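Local coordinates for periplasmic cell division protein (SufI) (Aquifex aeolicus, PDB 6SYY), which is a multicopper oxidase that binds four copper ions and probably couples oxidation of its substrates to the reduction of dioxygen, at residues I398-R403 and F407-E412; P427-E432 and H502-L507; R404-F407 and E412-E415; S383-I388 and Q459-E464; E292-P297 and P469-D474. All blocks are in the same frame, centred on the assembly; numbering follows the deposited sequence.

Contact 1 of 5, residues I398-R403 and F407-E412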
# COMPACT_ATOMS: atom_id res chain seq x y z
N ILE A 398 14.33 14.06 9.54
CA ILE A 398 12.99 13.85 10.08
C ILE A 398 13.13 12.94 11.29
O ILE A 398 13.35 11.73 11.14
CB ILE A 398 12.05 13.25 9.02
CG1 ILE A 398 11.96 14.16 7.80
CG2 ILE A 398 10.68 12.99 9.61
CD1 ILE A 398 11.51 15.56 8.13
N THR A 399 13.00 13.51 12.48
CA THR A 399 13.17 12.75 13.71
C THR A 399 11.81 12.30 14.22
O THR A 399 10.92 13.13 14.46
CB THR A 399 13.89 13.57 14.77
OG1 THR A 399 15.20 13.91 14.30
CG2 THR A 399 14.01 12.77 16.05
N LEU A 400 11.65 10.99 14.40
CA LEU A 400 10.44 10.41 14.96
C LEU A 400 10.63 10.29 16.46
O LEU A 400 11.40 9.45 16.93
CB LEU A 400 10.15 9.05 14.33
CG LEU A 400 10.33 8.89 12.83
CD1 LEU A 400 9.95 7.48 12.39
CD2 LEU A 400 9.54 9.94 12.07
N GLY A 401 9.92 11.12 17.22
CA GLY A 401 9.93 11.06 18.66
C GLY A 401 8.57 10.70 19.21
O GLY A 401 7.62 10.42 18.46
N MET A 402 8.48 10.69 20.53
CA MET A 402 7.19 10.58 21.19
C MET A 402 7.18 11.53 22.38
O MET A 402 8.16 11.64 23.11
CB MET A 402 6.87 9.15 21.63
CG MET A 402 7.97 8.41 22.36
SD MET A 402 7.49 6.69 22.61
CE MET A 402 9.00 6.01 23.31
N ARG A 403 6.06 12.23 22.53
CA ARG A 403 5.86 13.25 23.56
C ARG A 403 4.69 12.78 24.42
O ARG A 403 3.53 13.04 24.10
CB ARG A 403 5.59 14.62 22.91
CG ARG A 403 5.63 15.82 23.86
CD ARG A 403 5.57 17.14 23.08
NE ARG A 403 4.21 17.52 22.70
CZ ARG A 403 3.50 18.48 23.29
NH1 ARG A 403 4.01 19.17 24.31
NH2 ARG A 403 2.27 18.76 22.86
N PHE A 407 3.18 10.22 19.29
CA PHE A 407 4.30 10.17 18.37
C PHE A 407 4.44 11.49 17.62
O PHE A 407 3.44 12.07 17.17
CB PHE A 407 4.14 9.03 17.37
CG PHE A 407 4.35 7.67 17.97
CD1 PHE A 407 5.55 7.35 18.58
CD2 PHE A 407 3.36 6.71 17.91
CE1 PHE A 407 5.76 6.10 19.13
CE2 PHE A 407 3.55 5.46 18.46
CZ PHE A 407 4.75 5.15 19.07
N THR A 408 5.68 11.96 17.47
CA THR A 408 5.96 13.26 16.89
C THR A 408 6.85 13.12 15.66
O THR A 408 7.59 12.15 15.49
CB THR A 408 6.65 14.19 17.89
OG1 THR A 408 7.94 13.65 18.24
CG2 THR A 408 5.80 14.37 19.13
N ILE A 409 6.77 14.14 14.81
CA ILE A 409 7.65 14.30 13.65
C ILE A 409 8.31 15.65 13.82
O ILE A 409 7.65 16.69 13.71
CB ILE A 409 6.88 14.21 12.33
CG1 ILE A 409 6.20 12.84 12.19
CG2 ILE A 409 7.81 14.45 11.16
CD1 ILE A 409 5.27 12.75 11.00
N ASN A 410 9.62 15.65 14.09
CA ASN A 410 10.37 16.87 14.37
C ASN A 410 9.68 17.70 15.45
O ASN A 410 9.50 18.92 15.33
CB ASN A 410 10.57 17.68 13.09
CG ASN A 410 11.70 17.13 12.23
OD1 ASN A 410 12.34 16.15 12.59
ND2 ASN A 410 11.93 17.75 11.08
N GLY A 411 9.27 17.01 16.52
CA GLY A 411 8.63 17.66 17.65
C GLY A 411 7.20 18.09 17.45
O GLY A 411 6.62 18.69 18.35
N GLU A 412 6.60 17.79 16.30
CA GLU A 412 5.29 18.31 15.95
C GLU A 412 4.33 17.17 15.61
O GLU A 412 4.73 16.10 15.16
CB GLU A 412 5.38 19.27 14.76
CG GLU A 412 6.35 20.41 14.97
CD GLU A 412 6.07 21.58 14.06
OE1 GLU A 412 5.92 21.36 12.84
OE2 GLU A 412 6.01 22.73 14.56
O HOH W 1 10.10 14.32 16.65
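Strands 398-402 and 407-409 run antiparallel, their axes 4.2 Å apart at closest approach and their directions 152° apart, with Gly401 and Thr408 as the hydrogen-bonded pair. Thr408 N reaches Gly401 O at 2.7 Å, while the return bond from Gly401 N to Thr408 O is longer and more bent, its angle at the hydrogen being 144°. Beyond the last bridge the side chain of Asn410 takes over as strand partner: Thr399 N points almost straight (177°) at Asn410 OD1, 2.7 Å away, and Asn410 N bonds to Thr399 O. The arrangement is a beta hairpin at the margin of a cupredoxin sheet, and a type I' turn from Ile409 to Glu412 leads the chain out of it. On the face shared by Leu400, Met402, Phe407 and Ile409, Met402 and Phe407 lie side by side; Met402 SD stands 5.0 Å from the Phe407 ring centroid, an oblique Met-aromatic contact. The Phe407 ring also meets His451 and His514, both copper ligands. On the other face, Thr408 OG1 sits between its backbone N and carbonyl carbon; water 1, 2.8 Å from Thr408 OG1, also donates to Thr399 O and accepts from Gly411 N.

Contact 2 of 5, residues P427-E432 and H502-L507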
# COMPACT_ATOMS: atom_id res chain seq x y z
N PRO A 427 -0.85 26.44 3.80
CA PRO A 427 -0.88 26.00 5.19
C PRO A 427 0.50 25.93 5.80
O PRO A 427 1.50 26.21 5.13
CB PRO A 427 -1.50 24.61 5.08
CG PRO A 427 -0.90 24.09 3.80
CD PRO A 427 -0.78 25.29 2.87
N LYS A 428 0.57 25.56 7.08
CA LYS A 428 1.86 25.25 7.68
C LYS A 428 2.49 24.05 6.97
O LYS A 428 1.80 23.08 6.63
CB LYS A 428 1.69 24.96 9.18
CG LYS A 428 2.98 24.63 9.89
CD LYS A 428 2.80 24.55 11.40
CE LYS A 428 4.11 24.12 12.07
NZ LYS A 428 4.09 24.24 13.56
N VAL A 429 3.79 24.14 6.72
CA VAL A 429 4.55 23.04 6.15
C VAL A 429 5.77 22.81 7.03
O VAL A 429 6.35 23.76 7.56
CB VAL A 429 4.98 23.31 4.69
CG1 VAL A 429 3.76 23.42 3.78
CG2 VAL A 429 5.84 24.57 4.59
N LEU A 430 6.14 21.54 7.19
CA LEU A 430 7.33 21.23 7.97
C LEU A 430 8.58 21.75 7.28
O LEU A 430 9.48 22.29 7.93
CB LEU A 430 7.44 19.72 8.19
CG LEU A 430 8.57 19.30 9.12
CD1 LEU A 430 8.32 19.83 10.53
CD2 LEU A 430 8.76 17.78 9.13
N PHE A 431 8.65 21.60 5.96
CA PHE A 431 9.76 22.13 5.18
C PHE A 431 9.26 22.41 3.78
O PHE A 431 8.20 21.93 3.37
CB PHE A 431 10.96 21.16 5.15
CG PHE A 431 10.66 19.85 4.48
CD1 PHE A 431 10.15 18.79 5.21
CD2 PHE A 431 10.89 19.68 3.13
CE1 PHE A 431 9.86 17.58 4.60
CE2 PHE A 431 10.60 18.47 2.51
CZ PHE A 431 10.09 17.43 3.25
N GLU A 432 10.03 23.20 3.04
CA GLU A 432 9.66 23.65 1.71
C GLU A 432 10.83 23.42 0.77
O GLU A 432 11.98 23.62 1.15
CB GLU A 432 9.26 25.13 1.73
CG GLU A 432 8.84 25.70 0.39
CD GLU A 432 8.34 27.13 0.52
OE1 GLU A 432 8.04 27.55 1.66
OE2 GLU A 432 8.26 27.82 -0.51
N HIS A 502 2.34 25.56 -6.83
CA HIS A 502 2.99 24.89 -5.71
C HIS A 502 2.12 23.73 -5.22
O HIS A 502 0.90 23.69 -5.45
CB HIS A 502 3.26 25.87 -4.57
CG HIS A 502 2.02 26.38 -3.90
ND1 HIS A 502 1.34 27.49 -4.34
CD2 HIS A 502 1.35 25.92 -2.82
CE1 HIS A 502 0.30 27.70 -3.55
NE2 HIS A 502 0.28 26.76 -2.63
N GLN A 503 2.75 22.78 -4.55
CA GLN A 503 2.11 21.54 -4.14
C GLN A 503 2.21 21.37 -2.63
O GLN A 503 3.25 21.66 -2.03
CB GLN A 503 2.74 20.33 -4.84
CG GLN A 503 2.65 20.39 -6.35
CD GLN A 503 1.21 20.34 -6.83
OE1 GLN A 503 0.43 19.49 -6.39
NE2 GLN A 503 0.86 21.25 -7.72
N ILE A 504 1.13 20.89 -2.02
CA ILE A 504 1.09 20.58 -0.60
C ILE A 504 0.94 19.07 -0.47
O ILE A 504 -0.11 18.51 -0.80
CB ILE A 504 -0.05 21.31 0.12
CG1 ILE A 504 0.10 22.82 -0.08
CG2 ILE A 504 -0.05 20.95 1.59
CD1 ILE A 504 1.46 23.36 0.35
N TYR A 505 1.98 18.41 0.01
CA TYR A 505 2.00 16.97 0.11
C TYR A 505 2.16 16.55 1.56
O TYR A 505 2.76 17.26 2.37
CB TYR A 505 3.13 16.38 -0.74
CG TYR A 505 2.88 16.48 -2.23
CD1 TYR A 505 1.64 16.13 -2.77
CD2 TYR A 505 3.87 16.93 -3.10
CE1 TYR A 505 1.40 16.22 -4.13
CE2 TYR A 505 3.64 17.02 -4.46
CZ TYR A 505 2.40 16.67 -4.97
OH TYR A 505 2.17 16.76 -6.32
N LEU A 506 1.60 15.39 1.89
CA LEU A 506 1.68 14.86 3.24
C LEU A 506 2.96 14.07 3.45
O LEU A 506 3.53 13.51 2.51
CB LEU A 506 0.48 13.97 3.54
CG LEU A 506 -0.87 14.66 3.65
CD1 LEU A 506 -1.95 13.63 3.87
CD2 LEU A 506 -0.84 15.66 4.79
N LEU A 507 3.42 14.05 4.70
CA LEU A 507 4.43 13.11 5.17
C LEU A 507 3.92 12.56 6.49
O LEU A 507 3.64 13.33 7.41
CB LEU A 507 5.80 13.79 5.34
CG LEU A 507 7.00 12.97 5.81
CD1 LEU A 507 8.29 13.62 5.33
CD2 LEU A 507 7.04 12.84 7.32
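The two branches of Ile504 point at the CG-CD edge of the Pro427 ring, and this meeting organises the first half of the contact. The delta carbon of the isoleucine, Ile504 CD1, comes to 3.9 Å from Pro427 CD, and its other branch does the same on the neighbouring ring atom, with Ile504 CG2 at 3.9 Å from Pro427 CG. Both branches of the isoleucine are therefore applied to one edge of the pyrrolidine ring. The torsions account for this: CG2 lies opposite the backbone N and CG1 beside it (chi1 -58°), after which a further bend (chi2 -55°) turns CD1 toward the loop. Val429 approaches the same methyl from another direction, its side chain at about a right angle to that of Ile504, with Val429 CG1 4.1 Å from Ile504 CD1.

The second half is looser. Leu507 CD1 lies near the plane of the Phe431 ring, at its edge, 4.3 Å from Phe431 CE1. The ring itself meets Tyr523 with the two planes only about 10° apart, while Leu507 packs on Met453 and Ile455 of strand 451-455. The contact is apolar throughout: three side-chain pairs join loop 427-432 to strand 503-507. It is a largely buried packing of loop on strand in a cupredoxin-type domain of a multicopper oxidase, on the strand that runs on to the copper ligands His508 and Cys509.

Contact 3 of 5, residues R404-F407 and E412-E415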
# COMPACT_ATOMS: atom_id res chain seq x y z
N ARG A 404 5.01 12.07 25.51
CA ARG A 404 4.02 11.60 26.48
C ARG A 404 2.94 10.75 25.79
O ARG A 404 1.76 11.10 25.76
CB ARG A 404 3.40 12.77 27.25
CG ARG A 404 2.89 12.42 28.64
CD ARG A 404 2.44 13.67 29.39
NE ARG A 404 1.28 14.30 28.77
CZ ARG A 404 0.71 15.42 29.21
NH1 ARG A 404 1.20 16.05 30.27
NH2 ARG A 404 -0.35 15.92 28.58
N MET A 405 3.39 9.63 25.22
CA MET A 405 2.53 8.68 24.52
C MET A 405 1.85 9.31 23.30
O MET A 405 0.72 8.96 22.96
CB MET A 405 1.47 8.07 25.44
CG MET A 405 2.01 7.23 26.58
SD MET A 405 0.71 6.26 27.36
CE MET A 405 -0.57 7.50 27.59
N VAL A 406 2.54 10.23 22.63
CA VAL A 406 2.06 10.81 21.38
C VAL A 406 3.26 10.89 20.44
O VAL A 406 4.25 11.56 20.75
CB VAL A 406 1.44 12.21 21.56
CG1 VAL A 406 0.98 12.76 20.22
CG2 VAL A 406 0.28 12.16 22.55
N PHE A 407 3.18 10.22 19.29
CA PHE A 407 4.30 10.17 18.37
C PHE A 407 4.44 11.49 17.62
O PHE A 407 3.44 12.07 17.17
CB PHE A 407 4.14 9.03 17.37
CG PHE A 407 4.35 7.67 17.97
CD1 PHE A 407 5.55 7.35 18.58
CD2 PHE A 407 3.36 6.71 17.91
CE1 PHE A 407 5.76 6.10 19.13
CE2 PHE A 407 3.55 5.46 18.46
CZ PHE A 407 4.75 5.15 19.07
N GLU A 412 6.60 17.79 16.30
CA GLU A 412 5.29 18.31 15.95
C GLU A 412 4.33 17.17 15.61
O GLU A 412 4.73 16.10 15.16
CB GLU A 412 5.38 19.27 14.76
CG GLU A 412 6.35 20.41 14.97
CD GLU A 412 6.07 21.58 14.06
OE1 GLU A 412 5.92 21.36 12.84
OE2 GLU A 412 6.01 22.73 14.56
N THR A 413 3.04 17.43 15.84
CA THR A 413 1.97 16.58 15.35
C THR A 413 1.09 17.40 14.42
O THR A 413 1.28 18.62 14.25
CB THR A 413 1.12 15.99 16.48
OG1 THR A 413 0.29 17.02 17.05
CG2 THR A 413 2.00 15.39 17.57
N TRP A 414 0.13 16.72 13.79
CA TRP A 414 -0.82 17.40 12.92
C TRP A 414 -1.52 18.53 13.66
O TRP A 414 -1.72 19.62 13.11
CB TRP A 414 -1.83 16.38 12.38
CG TRP A 414 -2.73 16.89 11.29
CD1 TRP A 414 -4.07 17.12 11.37
CD2 TRP A 414 -2.35 17.23 9.95
NE1 TRP A 414 -4.55 17.57 10.16
CE2 TRP A 414 -3.51 17.66 9.28
CE3 TRP A 414 -1.13 17.22 9.25
CZ2 TRP A 414 -3.50 18.07 7.94
CZ3 TRP A 414 -1.12 17.63 7.92
CH2 TRP A 414 -2.30 18.05 7.28
N GLU A 415 -1.86 18.30 14.93
CA GLU A 415 -2.58 19.29 15.73
C GLU A 415 -1.71 20.48 16.12
O GLU A 415 -2.19 21.36 16.85
CB GLU A 415 -3.14 18.63 16.99
CG GLU A 415 -3.39 17.13 16.86
CD GLU A 415 -4.41 16.79 15.79
OE1 GLU A 415 -5.29 17.62 15.51
OE2 GLU A 415 -4.32 15.68 15.22
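Val406 and Thr413 make a small apolar contact between two loops, one leading into strand 407-409 and the other following the turn that leaves it. The buried surface is only 86 Å², both sides summed, and a single methyl carries the meeting. Thr413 CG2 lies 3.9 Å from Val406 CG1 and 3.6 Å from the carbonyl oxygen of the next residue, Phe407 O, so it fits against both a side chain and the backbone that follows it. The two side chains cross at about a right angle. Val406 CG1 extends opposite its backbone N (chi1 179°), and on Thr413 the methyl lies beside the backbone N, which leaves OG1 between N and the carbonyl carbon (chi1 73°). From there the hydroxyl oxygen accepts a weak bond from Glu415 N, 3.3 Å to Thr413 OG1, with an angle of 126° at the hydrogen. The backbone of Thr413 is held as well, its N bonding to Asp416 OD2. The contact thus brings together the chain on the two sides of the short edge strand 407-409, which pairs with strand 394-402. Trp414, next to Thr413, packs against Met520 and Asn522 of strand 520-525 and bonds through its backbone to Gly518.

Contact 4 of 5, residues S383-I388 and Q459-E464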
# COMPACT_ATOMS: atom_id res chain seq x y z
N SER A 383 12.85 -3.55 -16.08
CA SER A 383 12.61 -2.13 -16.36
C SER A 383 13.90 -1.37 -16.09
O SER A 383 14.92 -1.94 -15.69
CB SER A 383 11.48 -1.58 -15.50
OG SER A 383 11.88 -1.51 -14.14
N GLU A 384 13.84 -0.06 -16.32
CA GLU A 384 14.94 0.84 -16.00
C GLU A 384 14.57 1.62 -14.75
O GLU A 384 13.56 2.34 -14.73
CB GLU A 384 15.24 1.78 -17.16
CG GLU A 384 15.71 1.07 -18.42
CD GLU A 384 16.99 0.29 -18.19
OE1 GLU A 384 17.83 0.74 -17.39
OE2 GLU A 384 17.15 -0.79 -18.81
N VAL A 385 15.36 1.46 -13.70
CA VAL A 385 15.26 2.27 -12.50
C VAL A 385 16.48 3.17 -12.48
O VAL A 385 17.60 2.72 -12.19
CB VAL A 385 15.17 1.42 -11.23
CG1 VAL A 385 14.98 2.32 -10.01
CG2 VAL A 385 14.03 0.42 -11.34
N THR A 386 16.29 4.44 -12.83
CA THR A 386 17.41 5.38 -12.88
C THR A 386 17.78 5.82 -11.47
O THR A 386 16.92 6.34 -10.75
CB THR A 386 17.04 6.59 -13.73
OG1 THR A 386 16.54 6.14 -15.00
CG2 THR A 386 18.26 7.46 -13.96
N PRO A 387 19.02 5.62 -11.04
CA PRO A 387 19.41 6.09 -9.70
C PRO A 387 19.38 7.61 -9.63
O PRO A 387 19.70 8.30 -10.60
CB PRO A 387 20.84 5.55 -9.53
CG PRO A 387 20.97 4.46 -10.55
CD PRO A 387 20.11 4.89 -11.70
N ILE A 388 18.97 8.13 -8.48
CA ILE A 388 18.92 9.57 -8.27
C ILE A 388 20.33 10.08 -8.00
O ILE A 388 21.06 9.51 -7.18
CB ILE A 388 17.97 9.91 -7.10
CG1 ILE A 388 16.56 9.43 -7.42
CG2 ILE A 388 18.00 11.41 -6.82
CD1 ILE A 388 15.58 9.62 -6.28
N GLN A 459 7.80 9.23 -5.55
CA GLN A 459 8.49 8.05 -5.06
C GLN A 459 9.93 8.42 -4.70
O GLN A 459 10.43 9.49 -5.04
CB GLN A 459 8.45 6.93 -6.10
CG GLN A 459 7.07 6.34 -6.31
CD GLN A 459 6.24 7.13 -7.30
OE1 GLN A 459 6.76 7.97 -8.04
NE2 GLN A 459 4.94 6.87 -7.32
N PHE A 460 10.59 7.51 -3.98
CA PHE A 460 11.96 7.74 -3.55
C PHE A 460 12.74 6.44 -3.66
O PHE A 460 12.18 5.36 -3.86
CB PHE A 460 12.02 8.27 -2.11
CG PHE A 460 11.33 7.39 -1.11
CD1 PHE A 460 11.97 6.30 -0.56
CD2 PHE A 460 10.03 7.68 -0.71
CE1 PHE A 460 11.32 5.49 0.37
CE2 PHE A 460 9.39 6.88 0.22
CZ PHE A 460 10.03 5.78 0.76
N GLN A 461 14.06 6.55 -3.52
CA GLN A 461 14.96 5.41 -3.52
C GLN A 461 15.67 5.34 -2.18
O GLN A 461 16.22 6.35 -1.71
CB GLN A 461 15.97 5.51 -4.66
CG GLN A 461 15.32 5.51 -6.03
CD GLN A 461 16.29 5.85 -7.13
OE1 GLN A 461 17.44 6.20 -6.87
NE2 GLN A 461 15.84 5.74 -8.37
N VAL A 462 15.64 4.17 -1.55
CA VAL A 462 16.25 3.98 -0.24
C VAL A 462 17.76 3.92 -0.41
O VAL A 462 18.28 3.09 -1.17
CB VAL A 462 15.71 2.72 0.44
CG1 VAL A 462 16.43 2.50 1.76
CG2 VAL A 462 14.21 2.83 0.66
N LEU A 463 18.46 4.80 0.29
CA LEU A 463 19.91 4.83 0.19
C LEU A 463 20.58 3.89 1.19
O LEU A 463 21.49 3.14 0.82
CB LEU A 463 20.43 6.26 0.41
CG LEU A 463 19.95 7.30 -0.60
CD1 LEU A 463 20.63 8.63 -0.32
CD2 LEU A 463 20.23 6.84 -2.01
N GLU A 464 20.14 3.90 2.44
CA GLU A 464 20.93 3.29 3.50
C GLU A 464 20.07 3.04 4.73
O GLU A 464 19.18 3.84 5.05
CB GLU A 464 22.12 4.19 3.84
CG GLU A 464 23.09 3.65 4.87
CD GLU A 464 24.20 4.64 5.15
OE1 GLU A 464 23.98 5.86 4.97
OE2 GLU A 464 25.31 4.20 5.53
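Gln461 leaves strand 461-464 toward the loop 383-388 and joins it through a side-chain amide that bonds to the backbone with both of its ends. From CB the chain runs out extended: CG stands beside the backbone N (chi1 -61°) and the atoms beyond it continue straight on, which carries the amide to the loop backbone. Gln461 CG is the first atom to touch the loop, 4.1 Å from Ile388 CD1. Gln461 CD follows, 3.6 Å from Ile388 CG1, as the two side chains pass at a slant. At the tip the branches part. Gln461 OE1 accepts the backbone N-H of Ile388 at 2.9 Å, the donor tilted 27° from the carbonyl plane. Gln461 NE2 donates to Thr386 O at 2.7 Å; that oxygen lies within 4° of the amide plane of the glutamine, although seen from the threonine the donor is above its carbonyl plane.

The amide thus spans the Thr386 carbonyl and the Ile388 N-H, the polar groups on the two sides of Pro387, whose own nitrogen has no hydrogen to give. Gln461 lies on an edge strand of a five-stranded sheet in a multicopper oxidase domain, and its backbone pairs with Ala492 of strand 488-495. A little further along, two residues of this strand, Leu463 and Glu464, stand against the single residue Arg490, a classic beta bulge. With both ends of the amide engaged, its rotation about chi3 is fixed. Val385 CG1 lies 3.9 Å from Gln461 NE2, the two side chains running alongside one another, head to tail. Trp477 touches Val385, Ile388 and Gln461 alike.

Contact 5 of 5, residues E292-P297 and P469-D474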
# COMPACT_ATOMS: atom_id res chain seq x y z
N GLU A 292 12.12 -14.74 1.67
CA GLU A 292 11.16 -14.06 2.54
C GLU A 292 11.11 -12.59 2.16
O GLU A 292 12.05 -12.04 1.58
CB GLU A 292 11.52 -14.21 4.02
CG GLU A 292 12.85 -13.60 4.41
CD GLU A 292 12.98 -13.43 5.91
OE1 GLU A 292 12.77 -12.30 6.39
OE2 GLU A 292 13.28 -14.42 6.60
N ILE A 293 9.99 -11.95 2.50
CA ILE A 293 9.80 -10.52 2.28
C ILE A 293 9.10 -9.92 3.49
O ILE A 293 8.18 -10.53 4.07
CB ILE A 293 9.00 -10.22 1.00
CG1 ILE A 293 7.68 -10.99 0.99
CG2 ILE A 293 9.83 -10.54 -0.24
CD1 ILE A 293 6.73 -10.53 -0.09
N LEU A 294 9.53 -8.73 3.87
CA LEU A 294 8.92 -7.95 4.94
C LEU A 294 8.09 -6.86 4.29
O LEU A 294 8.60 -6.09 3.47
CB LEU A 294 9.99 -7.36 5.85
CG LEU A 294 9.59 -6.68 7.16
CD1 LEU A 294 8.95 -7.68 8.09
CD2 LEU A 294 10.82 -6.06 7.81
N VAL A 295 6.80 -6.80 4.64
CA VAL A 295 5.89 -5.85 4.02
C VAL A 295 5.07 -5.17 5.12
O VAL A 295 4.36 -5.83 5.87
CB VAL A 295 4.98 -6.52 2.97
CG1 VAL A 295 4.47 -7.86 3.47
CG2 VAL A 295 3.84 -5.59 2.58
N ALA A 296 5.20 -3.87 5.21
CA ALA A 296 4.51 -3.06 6.19
C ALA A 296 3.23 -2.48 5.60
O ALA A 296 3.04 -2.50 4.38
CB ALA A 296 5.42 -1.92 6.67
N PRO A 297 2.32 -1.98 6.43
CA PRO A 297 1.15 -1.27 5.90
C PRO A 297 1.55 -0.15 4.95
O PRO A 297 2.44 0.65 5.25
CB PRO A 297 0.48 -0.72 7.17
CG PRO A 297 0.87 -1.68 8.23
CD PRO A 297 2.23 -2.19 7.89
N PRO A 469 21.95 -4.16 5.91
CA PRO A 469 21.90 -3.88 4.47
C PRO A 469 20.48 -3.64 4.01
O PRO A 469 19.51 -3.97 4.70
CB PRO A 469 22.47 -5.16 3.85
CG PRO A 469 22.13 -6.22 4.83
CD PRO A 469 22.25 -5.57 6.19
N LEU A 470 20.36 -3.03 2.84
CA LEU A 470 19.07 -2.93 2.19
C LEU A 470 18.51 -4.32 1.92
O LEU A 470 19.25 -5.27 1.64
CB LEU A 470 19.19 -2.14 0.88
CG LEU A 470 18.83 -0.66 0.90
CD1 LEU A 470 19.46 0.04 2.08
CD2 LEU A 470 19.27 -0.00 -0.40
N ARG A 471 17.20 -4.45 2.03
CA ARG A 471 16.51 -5.68 1.68
C ARG A 471 15.92 -5.54 0.28
O ARG A 471 15.77 -4.43 -0.24
CB ARG A 471 15.43 -6.00 2.71
CG ARG A 471 15.96 -5.90 4.13
CD ARG A 471 14.92 -6.24 5.18
NE ARG A 471 14.09 -5.10 5.56
CZ ARG A 471 14.40 -4.23 6.52
NH1 ARG A 471 15.52 -4.36 7.21
NH2 ARG A 471 13.57 -3.23 6.80
N ALA A 472 15.62 -6.69 -0.34
CA ALA A 472 15.10 -6.68 -1.70
C ALA A 472 13.88 -5.78 -1.81
O ALA A 472 13.71 -5.06 -2.81
CB ALA A 472 14.75 -8.09 -2.15
N THR A 473 13.04 -5.78 -0.78
CA THR A 473 11.86 -4.93 -0.75
C THR A 473 12.19 -3.46 -0.55
O THR A 473 11.29 -2.62 -0.66
CB THR A 473 10.91 -5.41 0.34
OG1 THR A 473 11.60 -5.43 1.60
CG2 THR A 473 10.39 -6.80 0.02
N ASP A 474 13.45 -3.12 -0.25
CA ASP A 474 13.87 -1.73 -0.13
C ASP A 474 14.31 -1.12 -1.46
O ASP A 474 14.58 0.08 -1.51
CB ASP A 474 15.03 -1.59 0.87
CG ASP A 474 14.59 -1.74 2.31
OD1 ASP A 474 13.46 -1.33 2.63
OD2 ASP A 474 15.39 -2.25 3.12
O HOH W 2 9.94 -3.88 3.26
O HOH W 3 12.16 -7.83 2.67
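Leu294 lays its CD2 methyl over one face of the Arg471 guanidinium, with Leu294 CD2 4.1 Å from Arg471 NH2 and equally far from NE. The leucine gets there with CG opposite its backbone N (chi1 -171°), and the arginine chain, bent at chi3 (-86°), turns its flat group to receive it. Asp474 OD2 lies beyond the other face, offset toward the rim; its ion pair with Arg471 NE, 4.0 Å away, is long, and no N-H is aimed at the oxygen. The same oxygen takes a nearly straight bond (173°) from the backbone, Arg471 N to Asp474 OD2 at 3.1 Å. Nearby, Thr473 CG2 packs on the Ile293 side chain, 3.8 Å from Ile293 CG2, the two crossing at about a right angle. Water 2 lies 2.6 Å from Leu294 O and water 3 lies 3.0 Å from Leu294 N, and both bond to Thr473 OG1. The backbone N and O of Leu294 are thus both linked to the threonine hydroxyl through water. Strand 293-295 pairs with 261-267, whereas 472-474 lies between strands 461-465 and 480-483: a buried junction, probably between two cupredoxin-type domains, as in multidomain multicopper oxidases.

Overall arrangement
Contacts 1, 2 and 3 form one cluster. Contacts 1 and 3 share Phe407 and Glu412, their centres 7 Å apart, and Glu412 OE2 reaches Lys428 NZ of contact 2 in a 2.6 Å salt bridge. This cluster lies beside the copper site of His451, Cys509 and His514: the Phe407 side chain is about 5 Å from a copper ion. Leu507 of contact 2 is about 9 Å from a copper ion, its side chain near the ligands His508 and His456. Contacts 4 and 5 form a second group, centres 15 Å apart, joined where Val462 O meets Leu470 CD2 at 3.3 Å. Contact 4 lies away from the copper sites, yet it and contact 1 reach opposite margins of the same sheet.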